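Local atomic coordinates of Exo beta-1,2-glucooligosaccharide sophorohydrolase (non-reducing end) (Parabacteroides distasonis ATCC 8503, PDB entry 5Z06), a protein that hydrolyses linear beta-1,2-glucan and beta-1,2-glucooligosaccharides of four or more glucose units from the non-reducing end, releasing sophorose. Residues 106-109 / 113-116; 199-204 / 288-293; 443-448 / 452-457; 346-351 / 417-422. One frame throughout, in Å; residues are numbered along the deposited sequence.

Interaction 1 (106-109 / 113-116)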
# COMPACT_ATOMS: atom_id res chain seq x y z
N ALA A 106 27.35 -4.14 -14.69
CA ALA A 106 27.09 -5.54 -14.46
C ALA A 106 25.73 -5.64 -13.80
O ALA A 106 25.07 -4.63 -13.50
CB ALA A 106 28.15 -6.15 -13.57
N ILE A 107 25.28 -6.87 -13.60
CA ILE A 107 24.05 -7.11 -12.88
C ILE A 107 24.44 -7.95 -11.69
O ILE A 107 25.17 -8.92 -11.84
CB ILE A 107 22.97 -7.73 -13.79
CG1 ILE A 107 22.49 -6.64 -14.76
CG2 ILE A 107 21.80 -8.26 -12.96
CD1 ILE A 107 21.59 -7.10 -15.88
N ARG A 108 24.00 -7.52 -10.51
CA ARG A 108 24.21 -8.28 -9.31
C ARG A 108 23.03 -9.19 -9.13
O ARG A 108 21.88 -8.73 -9.19
CB ARG A 108 24.35 -7.39 -8.08
CG ARG A 108 24.72 -8.20 -6.84
CD ARG A 108 24.93 -7.41 -5.56
NE ARG A 108 23.79 -6.56 -5.22
CZ ARG A 108 22.60 -6.96 -4.77
NH1 ARG A 108 22.29 -8.25 -4.61
NH2 ARG A 108 21.69 -6.05 -4.50
N TYR A 109 23.32 -10.48 -8.90
CA TYR A 109 22.31 -11.48 -8.62
C TYR A 109 21.84 -11.36 -7.19
O TYR A 109 22.52 -10.74 -6.36
CB TYR A 109 22.82 -12.91 -8.89
CG TYR A 109 23.10 -13.20 -10.35
CD1 TYR A 109 22.06 -13.36 -11.26
CD2 TYR A 109 24.42 -13.31 -10.82
CE1 TYR A 109 22.32 -13.64 -12.60
CE2 TYR A 109 24.68 -13.58 -12.15
CZ TYR A 109 23.63 -13.75 -13.02
OH TYR A 109 23.88 -14.01 -14.32
N THR A 113 26.46 -12.64 -6.23
CA THR A 113 27.38 -12.87 -7.33
C THR A 113 26.94 -11.96 -8.45
O THR A 113 25.83 -11.41 -8.44
CB THR A 113 27.42 -14.34 -7.82
OG1 THR A 113 26.16 -14.70 -8.39
CG2 THR A 113 27.81 -15.30 -6.69
N TYR A 114 27.81 -11.83 -9.42
CA TYR A 114 27.66 -10.86 -10.47
C TYR A 114 27.75 -11.50 -11.84
O TYR A 114 28.31 -12.58 -12.03
CB TYR A 114 28.76 -9.82 -10.35
CG TYR A 114 28.61 -8.92 -9.15
CD1 TYR A 114 29.05 -9.31 -7.89
CD2 TYR A 114 28.05 -7.66 -9.30
CE1 TYR A 114 28.92 -8.47 -6.81
CE2 TYR A 114 27.93 -6.81 -8.23
CZ TYR A 114 28.35 -7.22 -7.00
OH TYR A 114 28.21 -6.36 -5.96
N THR A 115 27.21 -10.78 -12.80
CA THR A 115 27.49 -11.07 -14.16
C THR A 115 28.88 -10.49 -14.43
O THR A 115 29.48 -9.82 -13.58
CB THR A 115 26.48 -10.41 -15.11
OG1 THR A 115 26.62 -8.99 -15.06
CG2 THR A 115 25.04 -10.84 -14.77
N GLN A 116 29.39 -10.75 -15.63
CA GLN A 116 30.54 -10.04 -16.13
C GLN A 116 30.19 -8.54 -16.29
O GLN A 116 29.03 -8.17 -16.53
CB GLN A 116 31.03 -10.64 -17.45
CG GLN A 116 30.09 -10.40 -18.63
CD GLN A 116 30.22 -11.44 -19.74
OE1 GLN A 116 30.08 -12.63 -19.51
NE2 GLN A 116 30.46 -10.98 -20.96

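Interaction 2 (199-204 / 288-293)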
# COMPACT_ATOMS: atom_id res chain seq x y z
N LYS A 199 -8.47 18.96 -9.98
CA LYS A 199 -9.17 19.23 -8.76
C LYS A 199 -8.13 19.70 -7.77
O LYS A 199 -7.22 18.95 -7.40
CB LYS A 199 -9.94 17.97 -8.33
CG LYS A 199 -10.71 18.07 -7.03
CD LYS A 199 -11.61 19.28 -6.85
CE LYS A 199 -12.23 19.25 -5.46
NZ LYS A 199 -12.97 20.51 -5.19
N ALA A 200 -8.22 20.97 -7.39
CA ALA A 200 -7.26 21.54 -6.47
C ALA A 200 -7.73 21.29 -5.06
O ALA A 200 -8.91 21.17 -4.78
CB ALA A 200 -7.07 23.03 -6.70
N TYR A 201 -6.75 21.18 -4.18
CA TYR A 201 -6.96 21.17 -2.76
C TYR A 201 -6.05 22.27 -2.23
O TYR A 201 -5.90 23.29 -2.90
CB TYR A 201 -6.68 19.76 -2.23
CG TYR A 201 -7.69 18.79 -2.79
CD1 TYR A 201 -7.49 18.23 -4.03
CD2 TYR A 201 -8.86 18.47 -2.10
CE1 TYR A 201 -8.40 17.35 -4.57
CE2 TYR A 201 -9.78 17.58 -2.62
CZ TYR A 201 -9.53 17.02 -3.86
OH TYR A 201 -10.40 16.15 -4.46
N GLU A 202 -5.42 22.09 -1.07
CA GLU A 202 -4.62 23.16 -0.50
C GLU A 202 -3.18 23.17 -1.00
O GLU A 202 -2.60 24.23 -1.29
CB GLU A 202 -4.64 23.05 1.01
CG GLU A 202 -3.91 24.21 1.68
CD GLU A 202 -3.90 24.08 3.15
OE1 GLU A 202 -2.80 23.86 3.69
OE2 GLU A 202 -4.96 24.19 3.78
N ARG A 203 -2.60 21.99 -1.05
CA ARG A 203 -1.19 21.84 -1.40
C ARG A 203 -1.00 21.06 -2.68
O ARG A 203 0.14 20.87 -3.13
CB ARG A 203 -0.47 21.13 -0.27
CG ARG A 203 -0.70 21.75 1.09
CD ARG A 203 -0.18 23.16 1.12
NE ARG A 203 -0.37 23.74 2.44
CZ ARG A 203 0.44 24.61 3.01
NH1 ARG A 203 1.52 25.05 2.37
NH2 ARG A 203 0.17 25.07 4.22
N HIS A 204 -2.10 20.63 -3.29
CA HIS A 204 -1.95 19.81 -4.46
C HIS A 204 -3.12 19.94 -5.38
O HIS A 204 -4.18 20.39 -4.97
CB HIS A 204 -1.74 18.36 -4.08
CG HIS A 204 -3.00 17.63 -3.81
ND1 HIS A 204 -3.69 17.78 -2.64
CD2 HIS A 204 -3.70 16.76 -4.57
CE1 HIS A 204 -4.77 17.02 -2.69
NE2 HIS A 204 -4.80 16.40 -3.85
N LEU A 288 -10.46 16.48 5.98
CA LEU A 288 -11.11 15.21 6.19
C LEU A 288 -11.78 14.71 4.93
O LEU A 288 -11.60 13.55 4.58
CB LEU A 288 -12.14 15.29 7.32
CG LEU A 288 -11.53 15.52 8.70
CD1 LEU A 288 -12.62 15.83 9.71
CD2 LEU A 288 -10.66 14.33 9.12
N ASP A 289 -12.53 15.58 4.24
CA ASP A 289 -13.18 15.24 2.98
C ASP A 289 -12.20 14.73 1.96
O ASP A 289 -12.48 13.77 1.28
CB ASP A 289 -13.89 16.46 2.33
CG ASP A 289 -15.08 16.94 3.12
OD1 ASP A 289 -15.60 16.22 3.96
OD2 ASP A 289 -15.49 18.09 2.89
N MET A 290 -11.11 15.46 1.81
CA MET A 290 -10.09 15.14 0.82
C MET A 290 -9.43 13.80 1.15
O MET A 290 -9.27 12.96 0.28
CB MET A 290 -9.02 16.23 0.80
CG MET A 290 -7.81 15.94 -0.06
SD MET A 290 -6.54 17.14 0.35
CE MET A 290 -5.73 16.37 1.77
N VAL A 291 -9.07 13.61 2.41
CA VAL A 291 -8.41 12.37 2.81
C VAL A 291 -9.35 11.19 2.61
O VAL A 291 -8.95 10.17 2.07
CB VAL A 291 -7.89 12.44 4.25
CG1 VAL A 291 -7.34 11.09 4.70
CG2 VAL A 291 -6.78 13.48 4.33
N GLN A 292 -10.60 11.34 3.03
CA GLN A 292 -11.58 10.30 2.85
C GLN A 292 -11.73 9.99 1.37
O GLN A 292 -11.77 8.83 0.99
CB GLN A 292 -12.93 10.76 3.39
CG GLN A 292 -13.04 10.72 4.89
CD GLN A 292 -14.48 10.89 5.32
OE1 GLN A 292 -15.04 11.97 5.20
NE2 GLN A 292 -15.08 9.82 5.83
N GLU A 293 -11.81 11.04 0.54
CA GLU A 293 -12.02 10.88 -0.88
C GLU A 293 -10.85 10.21 -1.55
O GLU A 293 -11.04 9.27 -2.31
CB GLU A 293 -12.25 12.24 -1.55
CG GLU A 293 -12.39 12.21 -3.07
CD GLU A 293 -12.06 13.57 -3.71
OE1 GLU A 293 -12.00 14.61 -2.99
OE2 GLU A 293 -11.83 13.59 -4.94

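Interaction 3 (443-448 / 452-457)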
# COMPACT_ATOMS: atom_id res chain seq x y z
N TYR A 443 -11.45 -22.67 20.21
CA TYR A 443 -10.96 -21.68 19.27
C TYR A 443 -11.59 -21.82 17.90
O TYR A 443 -11.88 -22.94 17.44
CB TYR A 443 -9.46 -21.84 19.06
CG TYR A 443 -8.67 -21.80 20.32
CD1 TYR A 443 -8.31 -20.58 20.89
CD2 TYR A 443 -8.27 -22.98 20.95
CE1 TYR A 443 -7.58 -20.52 22.05
CE2 TYR A 443 -7.53 -22.95 22.12
CZ TYR A 443 -7.19 -21.71 22.67
OH TYR A 443 -6.46 -21.66 23.84
N LEU A 444 -11.73 -20.67 17.24
CA LEU A 444 -11.84 -20.65 15.80
C LEU A 444 -10.46 -20.80 15.23
O LEU A 444 -9.47 -20.41 15.86
CB LEU A 444 -12.45 -19.32 15.31
CG LEU A 444 -13.94 -19.16 15.52
CD1 LEU A 444 -14.36 -17.71 15.22
CD2 LEU A 444 -14.70 -20.13 14.62
N TYR A 445 -10.40 -21.36 14.01
CA TYR A 445 -9.19 -21.37 13.22
C TYR A 445 -9.25 -20.35 12.09
O TYR A 445 -10.33 -20.03 11.56
CB TYR A 445 -8.89 -22.75 12.70
CG TYR A 445 -8.40 -23.64 13.83
CD1 TYR A 445 -9.30 -24.15 14.76
CD2 TYR A 445 -7.05 -23.90 14.01
CE1 TYR A 445 -8.87 -24.93 15.81
CE2 TYR A 445 -6.61 -24.68 15.06
CZ TYR A 445 -7.53 -25.20 15.95
OH TYR A 445 -7.13 -25.96 17.01
N TRP A 446 -8.07 -19.84 11.77
CA TRP A 446 -7.88 -18.82 10.76
C TRP A 446 -8.20 -19.37 9.37
O TRP A 446 -8.91 -18.72 8.60
CB TRP A 446 -6.43 -18.28 10.80
CG TRP A 446 -6.25 -16.92 10.25
CD1 TRP A 446 -6.62 -16.48 9.03
CD2 TRP A 446 -5.62 -15.81 10.91
NE1 TRP A 446 -6.29 -15.15 8.88
CE2 TRP A 446 -5.67 -14.72 10.01
CE3 TRP A 446 -5.02 -15.64 12.15
CZ2 TRP A 446 -5.17 -13.47 10.33
CZ3 TRP A 446 -4.50 -14.39 12.47
CH2 TRP A 446 -4.58 -13.32 11.57
N HIS A 447 -7.70 -20.57 9.07
CA HIS A 447 -7.74 -21.06 7.70
C HIS A 447 -8.34 -22.43 7.59
O HIS A 447 -8.25 -23.23 8.52
CB HIS A 447 -6.33 -21.14 7.10
CG HIS A 447 -5.51 -19.89 7.24
ND1 HIS A 447 -4.66 -19.69 8.31
CD2 HIS A 447 -5.32 -18.83 6.42
CE1 HIS A 447 -4.02 -18.54 8.15
NE2 HIS A 447 -4.40 -18.01 7.01
N TRP A 448 -8.92 -22.72 6.43
CA TRP A 448 -9.23 -24.10 6.07
C TRP A 448 -8.98 -24.28 4.60
O TRP A 448 -9.52 -23.52 3.80
CB TRP A 448 -10.69 -24.49 6.38
CG TRP A 448 -10.99 -25.88 5.91
CD1 TRP A 448 -10.63 -27.03 6.53
CD2 TRP A 448 -11.68 -26.28 4.72
NE1 TRP A 448 -11.05 -28.12 5.81
CE2 TRP A 448 -11.70 -27.69 4.69
CE3 TRP A 448 -12.28 -25.57 3.66
CZ2 TRP A 448 -12.31 -28.43 3.68
CZ3 TRP A 448 -12.89 -26.30 2.63
CH2 TRP A 448 -12.90 -27.73 2.65
N GLN A 452 -5.82 -29.42 1.85
CA GLN A 452 -4.88 -29.58 2.94
C GLN A 452 -5.53 -29.34 4.30
O GLN A 452 -4.83 -29.28 5.30
CB GLN A 452 -3.70 -28.63 2.75
CG GLN A 452 -2.95 -28.85 1.45
CD GLN A 452 -2.23 -27.61 0.98
OE1 GLN A 452 -1.15 -27.27 1.48
NE2 GLN A 452 -2.83 -26.90 0.01
N ALA A 453 -6.86 -29.21 4.33
CA ALA A 453 -7.60 -29.15 5.58
C ALA A 453 -6.99 -28.10 6.52
O ALA A 453 -6.78 -26.95 6.09
CB ALA A 453 -7.68 -30.54 6.21
N TRP A 454 -6.63 -28.49 7.75
CA TRP A 454 -6.21 -27.58 8.81
C TRP A 454 -4.70 -27.48 8.94
O TRP A 454 -4.20 -27.19 10.01
CB TRP A 454 -6.82 -28.02 10.13
CG TRP A 454 -8.28 -28.26 10.01
CD1 TRP A 454 -8.91 -29.47 9.85
CD2 TRP A 454 -9.28 -27.27 9.98
NE1 TRP A 454 -10.27 -29.28 9.74
CE2 TRP A 454 -10.52 -27.93 9.83
CE3 TRP A 454 -9.27 -25.87 10.08
CZ2 TRP A 454 -11.72 -27.25 9.77
CZ3 TRP A 454 -10.46 -25.19 10.03
CH2 TRP A 454 -11.67 -25.88 9.88
N VAL A 455 -3.98 -27.65 7.83
CA VAL A 455 -2.53 -27.64 7.85
C VAL A 455 -1.96 -26.36 8.47
O VAL A 455 -0.99 -26.44 9.23
CB VAL A 455 -1.92 -27.94 6.45
CG1 VAL A 455 -2.20 -26.81 5.45
CG2 VAL A 455 -0.42 -28.20 6.57
N ILE A 456 -2.55 -25.18 8.19
CA ILE A 456 -1.94 -23.93 8.71
C ILE A 456 -2.15 -23.84 10.20
O ILE A 456 -1.23 -23.45 10.91
CB ILE A 456 -2.42 -22.66 8.01
CG1 ILE A 456 -1.99 -22.73 6.54
CG2 ILE A 456 -1.83 -21.41 8.71
CD1 ILE A 456 -2.42 -21.55 5.68
N ASN A 457 -3.35 -24.19 10.65
CA ASN A 457 -3.60 -24.49 12.06
C ASN A 457 -3.32 -23.33 13.02
O ASN A 457 -2.72 -23.49 14.10
CB ASN A 457 -2.81 -25.75 12.47
CG ASN A 457 -3.54 -26.59 13.49
OD1 ASN A 457 -4.70 -27.02 13.27
ND2 ASN A 457 -2.90 -26.83 14.62
O HOH W 1 -5.82 -24.21 9.04

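Interaction 4 (346-351 / 417-422)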
# COMPACT_ATOMS: atom_id res chain seq x y z
N GLU A 346 -24.69 4.86 -8.55
CA GLU A 346 -23.35 4.36 -8.85
C GLU A 346 -22.98 3.28 -7.82
O GLU A 346 -22.57 2.20 -8.19
CB GLU A 346 -22.30 5.47 -8.78
CG GLU A 346 -22.23 6.40 -9.99
CD GLU A 346 -21.14 7.46 -9.81
OE1 GLU A 346 -21.31 8.41 -9.00
OE2 GLU A 346 -20.09 7.33 -10.48
N GLY A 347 -23.16 3.60 -6.54
CA GLY A 347 -22.92 2.69 -5.44
C GLY A 347 -23.69 1.39 -5.56
O GLY A 347 -23.14 0.30 -5.41
N VAL A 348 -24.98 1.52 -5.85
CA VAL A 348 -25.85 0.39 -6.06
C VAL A 348 -25.34 -0.48 -7.20
O VAL A 348 -25.28 -1.71 -7.05
CB VAL A 348 -27.33 0.86 -6.28
CG1 VAL A 348 -28.21 -0.29 -6.78
CG2 VAL A 348 -27.90 1.39 -4.97
N GLN A 349 -24.94 0.14 -8.31
CA GLN A 349 -24.40 -0.63 -9.45
C GLN A 349 -23.15 -1.38 -9.06
O GLN A 349 -23.01 -2.56 -9.37
CB GLN A 349 -24.11 0.26 -10.67
CG GLN A 349 -25.35 0.65 -11.46
CD GLN A 349 -26.29 -0.53 -11.66
OE1 GLN A 349 -27.45 -0.47 -11.25
NE2 GLN A 349 -25.79 -1.64 -12.24
N ARG A 350 -22.25 -0.70 -8.36
CA ARG A 350 -21.06 -1.35 -7.84
C ARG A 350 -21.43 -2.56 -6.96
O ARG A 350 -20.84 -3.62 -7.09
CB ARG A 350 -20.20 -0.38 -7.05
CG ARG A 350 -19.06 -1.05 -6.28
CD ARG A 350 -18.11 -1.80 -7.19
NE ARG A 350 -17.43 -0.86 -8.05
CZ ARG A 350 -16.27 -0.26 -7.78
NH1 ARG A 350 -15.60 -0.52 -6.66
NH2 ARG A 350 -15.78 0.64 -8.64
N PHE A 351 -22.38 -2.39 -6.05
CA PHE A 351 -22.73 -3.45 -5.11
C PHE A 351 -23.44 -4.64 -5.75
O PHE A 351 -23.29 -5.77 -5.28
CB PHE A 351 -23.47 -2.88 -3.90
CG PHE A 351 -22.52 -2.38 -2.84
CD1 PHE A 351 -22.03 -1.08 -2.87
CD2 PHE A 351 -22.07 -3.24 -1.85
CE1 PHE A 351 -21.14 -0.62 -1.90
CE2 PHE A 351 -21.19 -2.79 -0.89
CZ PHE A 351 -20.72 -1.48 -0.91
N LYS A 417 -33.03 -4.44 -2.94
CA LYS A 417 -33.56 -5.73 -2.55
C LYS A 417 -32.62 -6.88 -2.95
O LYS A 417 -32.33 -7.75 -2.13
CB LYS A 417 -34.94 -5.92 -3.17
CG LYS A 417 -35.60 -7.27 -2.94
CD LYS A 417 -36.29 -7.37 -1.58
CE LYS A 417 -36.97 -8.73 -1.40
NZ LYS A 417 -37.89 -9.09 -2.53
N GLN A 418 -32.12 -6.86 -4.20
CA GLN A 418 -31.18 -7.88 -4.68
C GLN A 418 -29.83 -7.85 -3.93
O GLN A 418 -29.28 -8.90 -3.58
CB GLN A 418 -30.95 -7.71 -6.16
CG GLN A 418 -30.23 -8.88 -6.80
CD GLN A 418 -29.82 -8.60 -8.23
OE1 GLN A 418 -30.60 -8.02 -9.02
NE2 GLN A 418 -28.61 -9.03 -8.59
N ILE A 419 -29.30 -6.65 -3.71
CA ILE A 419 -28.10 -6.47 -2.88
C ILE A 419 -28.33 -7.14 -1.52
O ILE A 419 -27.52 -7.96 -1.10
CB ILE A 419 -27.72 -4.97 -2.72
CG1 ILE A 419 -27.16 -4.45 -4.06
CG2 ILE A 419 -26.70 -4.77 -1.58
CD1 ILE A 419 -27.09 -2.94 -4.19
N ARG A 420 -29.43 -6.79 -0.87
CA ARG A 420 -29.77 -7.31 0.45
C ARG A 420 -29.94 -8.82 0.45
O ARG A 420 -29.31 -9.50 1.26
CB ARG A 420 -31.01 -6.64 1.01
CG ARG A 420 -30.79 -5.19 1.43
CD ARG A 420 -31.97 -4.71 2.26
NE ARG A 420 -33.25 -4.86 1.58
CZ ARG A 420 -33.77 -3.98 0.71
NH1 ARG A 420 -33.13 -2.85 0.39
NH2 ARG A 420 -34.94 -4.24 0.16
N LYS A 421 -30.76 -9.33 -0.49
CA LYS A 421 -30.97 -10.76 -0.70
C LYS A 421 -29.65 -11.51 -0.77
O LYS A 421 -29.43 -12.52 -0.10
CB LYS A 421 -31.75 -11.03 -2.00
CG LYS A 421 -33.27 -11.17 -1.87
CD LYS A 421 -33.94 -11.91 -3.06
CE LYS A 421 -34.88 -11.05 -3.93
NZ LYS A 421 -34.22 -10.18 -4.97
N SER A 422 -28.78 -11.01 -1.64
CA SER A 422 -27.52 -11.65 -1.92
C SER A 422 -26.63 -11.69 -0.69
O SER A 422 -26.10 -12.74 -0.33
CB SER A 422 -26.84 -10.91 -3.05
OG SER A 422 -25.56 -11.45 -3.26

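Interaction 1 (106-109 / 113-116)
R108 and Y114 meet with the arginine's aliphatic part laid over one face of the tyrosine ring. R108 CG sits 4.0 Å from the ring centroid, displaced toward the rim, a CH-pi contact. CD goes on past the phenol end, 3.5 Å from Y114 OH, and there the chain bends at chi3, so that the guanidinium plane stands 82° from the ring plane. With CG anti to the backbone N (chi1 -174°), R108 crosses the Y114 ring obliquely on its way out, and its NE reaches E69 in a salt bridge, while Y114 OH is hydrogen-bonded to Y67 OH; both partners belong to strand 65-71.

Y109 and T115 cross at about a right angle, and the T115 methyl CG2 comes to 3.4 Å from Y109 OH. Nearer the turn, T113 OG1 lies 3.3 Å from Y109 CD2 and bonds D111 within the connecting loop. Between these side chains the two backbones run antiparallel, with a single bridge at R108 and Y114, where strand 104-109 of the five-stranded sheet turns back toward its edge strand 118-119. Y109 N donates to T113 O at 2.7 Å, and T115 N donates to I107 O at 2.9 Å. The return bond is not backbone to backbone: I107 N gives its hydrogen to T115 OG1 (2.9 Å, 165° at the hydrogen), and that hydroxyl donates in turn to Q116 O.

The threonine hydroxyl thus stands in for a main-chain carbonyl, accepting from strand 104-109 and donating to the next carbonyl of its own segment, which satisfies the buried I107 amide where 113-116 departs from regular strand pairing.

Interaction 2 (199-204 / 288-293)
The Y201 ring is met obliquely by M290, whose CG lies 3.4 Å from Y201 CD2, and at its phenol edge by E293. The H204 imidazole takes the same methionine at its edge, in plane, with M290 SD 3.5 Å from H204 CE1. M290 SD is therefore shared by two rings: it lies 4.3 Å from the Y201 centroid, 42° off the normal, a Met-aromatic contact, and edge-on to H204. The methionine leaves its helix with CG anti to the backbone N (chi1 173°), which brings the sulfur to both rings.

E293, one helical turn beyond M290, takes the Y201 hydroxyl: Y201 OH donates to E293 OE1 at 2.7 Å, meeting it on the syn side and 22° out of the carboxylate plane. E293 OE2 is taken by R297 in a salt bridge, and H204 ND1 is hydrogen-bonded to Y635 of helix 624-636.

The contact joins the turn between strands 194-200 and 204-210 of the three-stranded sheet to helix 284-297. Its chemistry is a polarisable sulfur touching two aromatic rings, one obliquely and one at its edge, with a short phenol-carboxylate bond beside it, so the tyrosine is held both by its ring and by its hydroxyl.

Interaction 3 (443-448 / 452-457)
Water 1 joins H447 to N457: it donates to H447 O at 2.7 Å and accepts from N457 N at 2.9 Å, so the two backbones are linked through solvent. The same H447 carbonyl oxygen lies obliquely against the W454 indole, 3.2 Å from CE3.

W454 is at the middle of the aromatic cluster with W448 and Y445. W448 turns its edge to the W454 face, the planes 55° apart, and W448 CD1 stands over the centre of that face, 3.4 Å from W454 CZ2. A chi1 of 176° sets the W448 side chain so that CB, too, lies over the W454 six-membered ring, in a CH-pi contact. Y445 CB meets W454 CZ3 at 3.9 Å, the rings inclined obliquely to each other. With W454 cut back to an alanine, the edge of W448 is likely to lose the face it packs on, with a gap opened between W448 and Y445. Beyond the cluster, W434 meets both W448 and W454, and K459 bonds the Y445 hydroxyl.

Further along, I456 CD1 lies over the centre of the H447 imidazole, 3.9 Å from its centroid, a CH-pi contact. W446 CD1 lies over the opposite face, toward its rim.

The 452-457 segment opens with a type II' beta turn from Q452 to V455, in the loop running on toward helix 467-475. Strand 447-448 pairs with 390-391, just ahead of helix 392-408, on which L444 and W446 pack.

Interaction 4 (346-351 / 417-422)
I419 carries the contact from the 417-422 side, reaching across to V348 and F351 on the neighbouring helix. Ahead of it, Q418 turns to L352 of that same helix rather than to 346-351. I419 then points toward the 346-351 helix: with CG1 anti to the carbonyl carbon (chi1 -71°) and the chain extended beyond it, the terminal methyl CD1 is thrust farthest forward. That one methyl does nearly all the touching. It lies 3.6 Å from F351 CB, an equal 3.6 Å from V348 O, and 3.9 Å from V348 CG1, so it is lodged between residues three apart, one turn of the helix. CG1 follows behind it, 4.0 Å from F351 CB.

This is helix-to-helix packing between 344-360 and 414-428 in the helical part of this GH144 enzyme, consistent with the (alpha/alpha)6 barrel of six-hairpin glycosidases; the CA atoms of F351 and I419 come within 6.6 Å. F351 offers its CB rather than its ring: the phenyl group leads away from 417-422 toward I330 and I333 of helix 323-338, and also meets the ring of F409. A serine in place of I419 is likely to leave a gap against V348 and F351 CB where the CD1 methyl sits.

After I419, R420 turns its guanidinium back to the carbonyl oxygens of F409 and Q411 in the loop before its own helix. At S422 the hydroxyl is hydrogen-bonded to E359, farther along helix 344-360, adding a polar link to the same pair of helices.

Overall arrangement
The four contacts follow one another along the chain in the order 1, 2, 4, 3, and none touches another. Interaction 1 sits in the five-stranded sheet of the N-terminal beta region, about 45 Å between centres from interaction 2 and about 54 Å from interaction 4. Interaction 2 is one point where the beta region meets the helical part, tying the three-stranded sheet to helix 284-297. Interaction 4 lies further along the helical part, its nearest atoms about 11 Å from interaction 2. Interaction 3, about 32 Å between centres from interaction 4, follows helix 414-428 in the chain. Together they sample a monomer whose beta-rich N-terminal portion is packed against a helical glycoside hydrolase portion.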